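Local structure of terminase large subunit (Bacillus phage spp1, 2WBN) at residues Ala80-Val85 / Arg159-Ile163; Glu104-Ala110 / Ile127-Ala133. The protein drives viral DNA into empty capsids with ATP and cuts the viral genome to begin and end packaging, the cutting done by the metal-dependent nuclease domain described here. One frame throughout, in Å; residues are numbered along the deposited sequence.

Contact 1: Ala80-Val85 / Arg159-Ile163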
# COMPACT_ATOMS: atom_id res chain seq x y z
N ALA A 80 6.62 -4.64 4.96
CA ALA A 80 6.50 -3.18 4.81
C ALA A 80 7.83 -2.51 5.08
O ALA A 80 8.45 -2.71 6.13
CB ALA A 80 5.40 -2.63 5.74
N ILE A 81 8.28 -1.71 4.11
CA ILE A 81 9.59 -1.05 4.18
C ILE A 81 9.44 0.41 4.58
O ILE A 81 10.12 0.89 5.49
CB ILE A 81 10.35 -1.14 2.83
CG1 ILE A 81 10.60 -2.60 2.45
CG2 ILE A 81 11.66 -0.36 2.91
CD1 ILE A 81 11.32 -2.81 1.09
N ASP A 82 8.54 1.11 3.90
CA ASP A 82 8.36 2.51 4.16
C ASP A 82 6.97 2.98 3.70
O ASP A 82 6.24 2.24 3.06
CB ASP A 82 9.48 3.29 3.47
CG ASP A 82 9.87 4.56 4.21
OD1 ASP A 82 9.17 4.98 5.15
OD2 ASP A 82 10.90 5.16 3.83
N GLU A 83 6.64 4.21 4.07
CA GLU A 83 5.35 4.81 3.76
C GLU A 83 5.46 6.34 3.84
O GLU A 83 6.37 6.88 4.48
CB GLU A 83 4.29 4.32 4.75
CG GLU A 83 4.46 4.91 6.15
CD GLU A 83 3.53 4.37 7.21
OE1 GLU A 83 2.87 3.34 6.99
OE2 GLU A 83 3.46 5.00 8.30
N LEU A 84 4.51 7.01 3.20
CA LEU A 84 4.25 8.42 3.43
C LEU A 84 2.75 8.60 3.40
O LEU A 84 2.10 8.30 2.39
CB LEU A 84 4.92 9.31 2.36
CG LEU A 84 4.75 10.83 2.50
CD1 LEU A 84 5.50 11.40 3.73
CD2 LEU A 84 5.21 11.52 1.22
N VAL A 85 2.19 9.10 4.49
CA VAL A 85 0.77 9.42 4.60
C VAL A 85 0.64 10.91 4.89
O VAL A 85 1.16 11.42 5.90
CB VAL A 85 0.09 8.57 5.68
CG1 VAL A 85 -1.42 8.90 5.78
CG2 VAL A 85 0.30 7.05 5.39
N ARG A 159 8.88 1.57 11.54
CA ARG A 159 9.13 2.01 10.17
C ARG A 159 7.88 2.52 9.52
O ARG A 159 7.92 3.54 8.82
CB ARG A 159 9.65 0.85 9.32
CG ARG A 159 10.91 0.26 9.83
CD ARG A 159 11.39 -0.94 9.01
NE ARG A 159 12.59 -1.46 9.64
CZ ARG A 159 13.82 -0.99 9.43
NH1 ARG A 159 14.05 0.00 8.58
NH2 ARG A 159 14.83 -1.53 10.09
N THR A 160 6.77 1.79 9.69
CA THR A 160 5.53 2.12 8.96
C THR A 160 4.34 2.15 9.89
O THR A 160 3.53 1.21 9.89
CB THR A 160 5.26 1.16 7.78
OG1 THR A 160 5.15 -0.19 8.24
CG2 THR A 160 6.39 1.25 6.72
N PRO A 161 4.24 3.19 10.73
CA PRO A 161 3.19 3.21 11.78
C PRO A 161 1.77 3.29 11.24
O PRO A 161 0.85 2.74 11.87
CB PRO A 161 3.51 4.46 12.60
CG PRO A 161 4.37 5.30 11.73
CD PRO A 161 5.14 4.35 10.85
N ASN A 162 1.58 3.95 10.10
CA ASN A 162 0.26 4.05 9.50
C ASN A 162 -0.23 2.72 8.93
O ASN A 162 -1.37 2.31 9.20
CB ASN A 162 0.23 5.14 8.40
CG ASN A 162 0.36 6.54 8.96
OD1 ASN A 162 -0.57 7.02 9.60
ND2 ASN A 162 1.50 7.20 8.73
N ILE A 163 0.61 2.06 8.16
CA ILE A 163 0.33 0.70 7.68
C ILE A 163 -0.01 -0.23 8.86
O ILE A 163 -1.02 -0.94 8.83
CB ILE A 163 1.53 0.11 6.87
CG1 ILE A 163 1.70 0.83 5.54
CG2 ILE A 163 1.31 -1.40 6.58
CD1 ILE A 163 3.01 0.50 4.82
O HOH W 1 7.40 -1.88 8.57
O HOH W 2 12.38 1.59 6.67
O HOH W 3 9.96 4.94 7.72
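The carboxylate of Glu83 accepts hydrogen bonds from two successive backbone amides in the first turn of helix 161-169. Ile163 N reaches Glu83 OE1 at 2.8 Å with an N-H...O angle of 166°, and Asn162 N reaches Glu83 OE2 at 2.8 Å; both use syn lone pairs, one amide to each oxygen. A third bond, Asn162 ND2 to Glu83 OE2 (3.0 Å), comes from above the carboxylate plane and is more bent, at 138°. With CG between the backbone N and carbonyl carbon (chi1 72°) and an extended chain beyond, Glu83 spans the gap from its strand; the helix N terminus probably favours its negative charge.

Three waters bridge Ala80 O to Thr160 OG1, Ile81 O to Arg159 NH1, and Asp82 OD1 to Arg159 O. Arg159 NH2 also bonds Ile40 O and Asp42, and Asp82 OD2 bonds Tyr103 OH.

Apolar contact is modest. Thr160 CG2 lies 3.5 Å from Asp82 CA, and Ile163 CD1 sits 4.0 Å from Ala80 CB.

Both Ile81 and Asp82 bond to the backbone of Arg68 on strand 64-72, a classic beta bulge. Ile163 also packs on Val67, Trp69 and Ile155, seating helix 161-169 against the sheet.

Contact 2: Glu104-Ala110 / Ile127-Ala133; sequences ESARIIA and INRIEGA
The guanidinium of Arg129 has Ser105 CA over one face, while Glu104 O approaches it obliquely. Its NH1 comes unusually close to Ser105 O at a poor angle, a weak and doubtful bond; the extended chain from CG to NE carries the group back along the loop before strand 108-110. The Arg107 guanidinium meets Glu131 OE1 obliquely, its plane 85° from that of the carboxylate. This salt bridge, Arg107 NH1 to Glu131 OE1 at 3.3 Å, is a weak hydrogen bond too, reached by a bend at chi3. Glu131 OE2 has salt bridges to Lys134 and Arg201.

Between the strands the backbone pairing is parallel. Ile108 gives its N-H to Arg129 O (2.8 Å) and takes that of Glu131 on its own O; Ala110 likewise gives to Glu131 O and takes from Ala133 N. On the face of Ile108 and Ile130, Ile108 CD1 touches Ile127 CG2 at 4.0 Å and Ile130 CD1 lies 3.9 Å from Ala110 CB. On the face of Ile109 and Glu131, Ile109 CG2 meets Ala133 CB at 3.8 Å.

This is the strand pair of a beta-alpha-beta unit, linked by helix 115-124; strand 108-110 leads directly into Asp111, a ligand of the first manganese ion. Four backbone bonds with N-H...O angles of 159° to 171° define the register, whereas the Arg107 bond is weak, so the carboxylate of Glu131 is probably held more by Lys134 and Arg201.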
# COMPACT_ATOMS: atom_id res chain seq x y z
N GLU A 104 13.09 6.12 -6.51
CA GLU A 104 12.66 6.52 -7.86
C GLU A 104 12.91 5.39 -8.86
O GLU A 104 12.30 5.35 -9.93
CB GLU A 104 13.43 7.76 -8.36
CG GLU A 104 13.99 8.68 -7.27
CD GLU A 104 15.36 9.23 -7.62
OE1 GLU A 104 16.31 9.07 -6.81
OE2 GLU A 104 15.49 9.80 -8.72
N SER A 105 13.83 4.50 -8.50
CA SER A 105 14.28 3.45 -9.41
C SER A 105 13.36 2.24 -9.41
O SER A 105 13.49 1.38 -10.27
CB SER A 105 15.71 3.04 -9.06
OG SER A 105 15.81 2.73 -7.68
N ALA A 106 12.46 2.15 -8.44
CA ALA A 106 11.45 1.10 -8.43
C ALA A 106 10.12 1.71 -8.87
O ALA A 106 9.81 2.87 -8.59
CB ALA A 106 11.32 0.47 -7.04
N ARG A 107 9.34 0.91 -9.58
CA ARG A 107 8.07 1.35 -10.14
C ARG A 107 7.05 1.70 -9.07
O ARG A 107 6.97 1.01 -8.06
CB ARG A 107 7.49 0.24 -11.01
CG ARG A 107 6.21 0.62 -11.68
CD ARG A 107 5.92 -0.28 -12.84
NE ARG A 107 5.65 -1.64 -12.40
CZ ARG A 107 5.45 -2.66 -13.23
NH1 ARG A 107 5.50 -2.48 -14.55
NH2 ARG A 107 5.20 -3.87 -12.75
N ILE A 108 6.25 2.74 -9.32
CA ILE A 108 5.10 3.09 -8.47
C ILE A 108 3.81 2.89 -9.26
O ILE A 108 3.65 3.46 -10.36
CB ILE A 108 5.18 4.56 -7.95
CG1 ILE A 108 6.48 4.78 -7.17
CG2 ILE A 108 3.96 4.92 -7.09
CD1 ILE A 108 6.80 6.24 -6.88
N ILE A 109 2.94 2.03 -8.75
CA ILE A 109 1.62 1.84 -9.33
C ILE A 109 0.68 2.74 -8.56
O ILE A 109 0.59 2.66 -7.33
CB ILE A 109 1.14 0.36 -9.30
CG1 ILE A 109 2.14 -0.54 -10.06
CG2 ILE A 109 -0.21 0.24 -9.98
CD1 ILE A 109 1.74 -2.03 -10.14
N ALA A 110 0.01 3.63 -9.29
CA ALA A 110 -0.77 4.68 -8.69
C ALA A 110 -2.25 4.63 -9.02
O ALA A 110 -2.65 4.30 -10.13
CB ALA A 110 -0.21 6.06 -9.08
N ILE A 127 9.28 11.89 -11.64
CA ILE A 127 9.08 10.51 -11.18
C ILE A 127 8.65 9.69 -12.40
O ILE A 127 7.47 9.56 -12.70
CB ILE A 127 8.06 10.41 -10.03
CG1 ILE A 127 8.43 11.38 -8.90
CG2 ILE A 127 7.97 8.97 -9.50
CD1 ILE A 127 9.75 11.04 -8.20
N ASN A 128 9.64 9.13 -13.09
CA ASN A 128 9.43 8.53 -14.40
C ASN A 128 8.74 7.18 -14.34
O ASN A 128 7.92 6.87 -15.21
CB ASN A 128 10.77 8.37 -15.11
CG ASN A 128 11.44 9.70 -15.40
OD1 ASN A 128 10.79 10.67 -15.81
ND2 ASN A 128 12.76 9.75 -15.19
N ARG A 129 9.08 6.38 -13.33
CA ARG A 129 8.55 5.02 -13.21
C ARG A 129 7.24 5.01 -12.43
O ARG A 129 7.04 4.20 -11.54
CB ARG A 129 9.59 4.10 -12.56
CG ARG A 129 10.87 4.00 -13.40
CD ARG A 129 11.93 3.11 -12.81
NE ARG A 129 13.20 3.30 -13.53
CZ ARG A 129 14.25 2.50 -13.46
NH1 ARG A 129 14.24 1.41 -12.69
NH2 ARG A 129 15.35 2.78 -14.16
N ILE A 130 6.36 5.94 -12.73
CA ILE A 130 5.03 5.90 -12.16
C ILE A 130 4.10 5.48 -13.28
O ILE A 130 4.24 5.94 -14.43
CB ILE A 130 4.61 7.24 -11.52
CG1 ILE A 130 3.22 7.12 -10.87
CG2 ILE A 130 4.62 8.38 -12.55
CD1 ILE A 130 3.00 8.08 -9.77
N GLU A 131 3.20 4.54 -12.99
CA GLU A 131 2.13 4.24 -13.93
C GLU A 131 0.80 4.02 -13.22
O GLU A 131 0.75 3.66 -12.05
CB GLU A 131 2.49 3.06 -14.85
CG GLU A 131 2.41 1.68 -14.22
CD GLU A 131 2.89 0.61 -15.19
OE1 GLU A 131 4.12 0.40 -15.28
OE2 GLU A 131 2.04 -0.03 -15.87
N GLY A 132 -0.28 4.27 -13.95
CA GLY A 132 -1.62 4.07 -13.44
C GLY A 132 -1.87 2.60 -13.16
O GLY A 132 -1.41 1.74 -13.92
N ALA A 133 -2.57 2.32 -12.06
CA ALA A 133 -3.08 0.98 -11.81
C ALA A 133 -3.95 0.57 -12.98
O ALA A 133 -4.85 1.30 -13.37
CB ALA A 133 -3.89 0.94 -10.52
O HOH W 4 10.55 7.10 -10.64

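How the contacts relate
From the N terminus, the chain passes through strands 51-56 and 64-72 to strand 77-86, where contact 1 opens. It then runs through helix 91-100 to 104-110, where contact 2 opens; contact 2 closes first, at 127-133, after a loop of 16 residues that includes helix 115-124. Contact 1 closes only at 159-163, so the short loop is enclosed by the longer one and the two do not cross. Their centres are 18 Å apart, with nearest atoms about 9 Å apart. Both reach one mixed sheet of the RNase H-like domain: contact 1 fastens helix 161-169 onto it, and contact 2 adds outermost strand 130-132.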